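Local coordinates for glycosyl hydrolases family 2, sugar binding domain protein (Bacteroides uniformis str. 3978 T3 ii, PDB 6D1P) that is a beta-glucuronidase of glycoside hydrolase family 2 that probably hydrolyses O-glycosidic bonds to glucuronic acid, at residues S221-A227 and E262-I268. Sequence-based numbering, arbitrary orientation.
Sequences SISIDIA and EISSYQI
Ile-222, Ile-224 and Ile-226 pair with Ile-268, Tyr-266 and Ser-264 in antiparallel register, each couple joined by two backbone hydrogen bonds. The strand axes run at 168°, 4.6 Å apart at closest approach. CA-H...O contacts supplement the ladder, such as Gln-267 CA to Ile-222 O at 3.2 Å.

Side chains alternate between two faces. On the inner one, Ile-222 and Ile-268 stand side by side, CB to CB 4.3 Å. The CD1 methyls of Ile-224 and Ile-268 meet at 4.3 Å. Tyr-266 CG lies beside its own backbone N (chi1 -49°), and ring atom CD1 comes 3.8 Å from Ile-224 O, which sits obliquely to the ring. The hydroxyl is held by Ser-258.

The other face is more polar and more open. Ser-265 OG lies 3.1 Å from Asp-225 OD1 and may donate a hydrogen bond to it, although its proton has another acceptor within reach. Ile-263 has CG1 anti to the backbone N (chi1 -172°), and its CD1 reaches over to Ala-227 CB at 3.7 Å.

Strand 203-213 flanks 219-229 on its far edge, completing a three-stranded sheet. Ile-226 and Tyr-266 pack on Phe-241, and Ile-268 on Ile-256, both from the facing sheet. This is the arrangement of an immunoglobulin-like beta-sandwich, as in the second domain of family 2 glycosidases.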
loop_
_atom_site.group_PDB
_atom_site.type_symbol
_atom_site.label_atom_id
_atom_site.label_comp_id
_atom_site.label_asym_id
_atom_site.label_seq_id
_atom_site.Cartn_x
_atom_site.Cartn_y
_atom_site.Cartn_z
ATOM N N SER A 221 18.378 -47.902 -21.227
ATOM C CA SER A 221 18.081 -48.481 -19.934
ATOM C C SER A 221 17.132 -47.553 -19.188
ATOM O O SER A 221 17.247 -46.329 -19.290
ATOM C CB SER A 221 19.365 -48.702 -19.148
ATOM O OG SER A 221 19.193 -49.779 -18.255
ATOM N N ILE A 222 16.183 -48.136 -18.459
ATOM C CA ILE A 222 15.216 -47.389 -17.664
ATOM C C ILE A 222 15.307 -47.922 -16.248
ATOM O O ILE A 222 14.769 -48.991 -15.950
ATOM C CB ILE A 222 13.784 -47.516 -18.193
ATOM C CG1 ILE A 222 13.720 -47.224 -19.691
ATOM C CG2 ILE A 222 12.849 -46.576 -17.422
ATOM C CD1 ILE A 222 12.369 -47.535 -20.313
ATOM N N SER A 223 15.955 -47.182 -15.362
ATOM C CA SER A 223 15.901 -47.496 -13.945
ATOM C C SER A 223 14.759 -46.702 -13.321
ATOM O O SER A 223 14.635 -45.498 -13.557
ATOM C CB SER A 223 17.236 -47.181 -13.272
ATOM O OG SER A 223 17.106 -47.215 -11.863
ATOM N N ILE A 224 13.908 -47.380 -12.553
ATOM C CA ILE A 224 12.718 -46.766 -11.976
ATOM C C ILE A 224 12.684 -47.063 -10.485
ATOM O O ILE A 224 12.637 -48.231 -10.082
ATOM C CB ILE A 224 11.432 -47.258 -12.653
ATOM C CG1 ILE A 224 11.413 -46.806 -14.103
ATOM C CG2 ILE A 224 10.217 -46.714 -11.948
ATOM C CD1 ILE A 224 10.121 -47.110 -14.794
ATOM N N ASP A 225 12.682 -46.007 -9.671
ATOM C CA ASP A 225 12.600 -46.112 -8.220
ATOM C C ASP A 225 11.286 -45.515 -7.748
ATOM O O ASP A 225 10.944 -44.387 -8.119
ATOM C CB ASP A 225 13.772 -45.397 -7.548
ATOM C CG ASP A 225 15.113 -45.879 -8.061
ATOM O OD1 ASP A 225 15.274 -47.109 -8.223
ATOM O OD2 ASP A 225 15.999 -45.031 -8.316
ATOM N N ILE A 226 10.566 -46.262 -6.916
ATOM C CA ILE A 226 9.216 -45.911 -6.499
ATOM C C ILE A 226 9.123 -46.001 -4.987
ATOM O O ILE A 226 9.479 -47.030 -4.401
ATOM C CB ILE A 226 8.168 -46.832 -7.148
ATOM C CG1 ILE A 226 8.120 -46.586 -8.654
ATOM C CG2 ILE A 226 6.798 -46.617 -6.509
ATOM C CD1 ILE A 226 6.936 -47.203 -9.317
ATOM N N ALA A 227 8.612 -44.944 -4.360
ATOM C CA ALA A 227 8.451 -44.878 -2.917
ATOM C C ALA A 227 6.982 -44.689 -2.559
ATOM O O ALA A 227 6.267 -43.934 -3.223
ATOM C CB ALA A 227 9.276 -43.740 -2.333
ATOM N N GLU A 262 7.856 -50.698 0.473
ATOM C CA GLU A 262 7.941 -49.259 0.747
ATOM C C GLU A 262 8.811 -48.540 -0.273
ATOM O O GLU A 262 8.431 -47.489 -0.800
ATOM C CB GLU A 262 8.463 -48.987 2.160
ATOM C CG GLU A 262 8.404 -47.487 2.480
ATOM C CD GLU A 262 9.029 -47.103 3.805
ATOM O OE1 GLU A 262 8.267 -46.790 4.747
ATOM O OE2 GLU A 262 10.277 -47.097 3.901
ATOM N N ILE A 263 9.983 -49.087 -0.564
ATOM C CA ILE A 263 10.785 -48.610 -1.678
ATOM C C ILE A 263 11.067 -49.796 -2.586
ATOM O O ILE A 263 11.331 -50.910 -2.119
ATOM C CB ILE A 263 12.082 -47.912 -1.212
ATOM C CG1 ILE A 263 12.798 -47.248 -2.399
ATOM C CG2 ILE A 263 12.987 -48.876 -0.469
ATOM C CD1 ILE A 263 12.152 -45.953 -2.900
ATOM N N SER A 264 10.959 -49.559 -3.891
ATOM C CA SER A 264 11.128 -50.577 -4.911
ATOM C C SER A 264 12.045 -50.036 -5.995
ATOM O O SER A 264 12.276 -48.827 -6.094
ATOM C CB SER A 264 9.781 -50.975 -5.521
ATOM O OG SER A 264 8.754 -50.986 -4.545
ATOM N N SER A 265 12.564 -50.941 -6.818
ATOM C CA SER A 265 13.431 -50.543 -7.913
ATOM C C SER A 265 13.282 -51.553 -9.034
ATOM O O SER A 265 13.122 -52.752 -8.784
ATOM C CB SER A 265 14.889 -50.438 -7.468
ATOM O OG SER A 265 15.012 -49.547 -6.375
ATOM N N TYR A 266 13.312 -51.054 -10.266
ATOM C CA TYR A 266 13.075 -51.866 -11.445
ATOM C C TYR A 266 13.928 -51.302 -12.562
ATOM O O TYR A 266 14.072 -50.082 -12.671
ATOM C CB TYR A 266 11.594 -51.861 -11.842
ATOM C CG TYR A 266 10.684 -52.138 -10.666
ATOM C CD1 TYR A 266 10.195 -51.096 -9.880
ATOM C CD2 TYR A 266 10.344 -53.440 -10.317
ATOM C CE1 TYR A 266 9.382 -51.341 -8.802
ATOM C CE2 TYR A 266 9.528 -53.695 -9.236
ATOM C CZ TYR A 266 9.049 -52.642 -8.477
ATOM O OH TYR A 266 8.232 -52.890 -7.396
ATOM N N GLN A 267 14.512 -52.183 -13.375
ATOM C CA GLN A 267 15.346 -51.738 -14.482
ATOM C C GLN A 267 14.971 -52.487 -15.750
ATOM O O GLN A 267 15.059 -53.717 -15.803
ATOM C CB GLN A 267 16.827 -51.902 -14.164
ATOM C CG GLN A 267 17.682 -51.031 -15.053
ATOM C CD GLN A 267 19.141 -51.305 -14.860
ATOM O OE1 GLN A 267 19.823 -51.769 -15.775
ATOM N NE2 GLN A 267 19.636 -51.036 -13.659
ATOM N N ILE A 268 14.574 -51.733 -16.764
ATOM C CA ILE A 268 14.016 -52.262 -17.997
ATOM C C ILE A 268 15.007 -52.007 -19.122
ATOM O O ILE A 268 15.746 -51.014 -19.120
ATOM C CB ILE A 268 12.635 -51.622 -18.275
ATOM C CG1 ILE A 268 11.606 -52.128 -17.254
ATOM C CG2 ILE A 268 12.170 -51.892 -19.692
ATOM C CD1 ILE A 268 11.080 -51.071 -16.302
#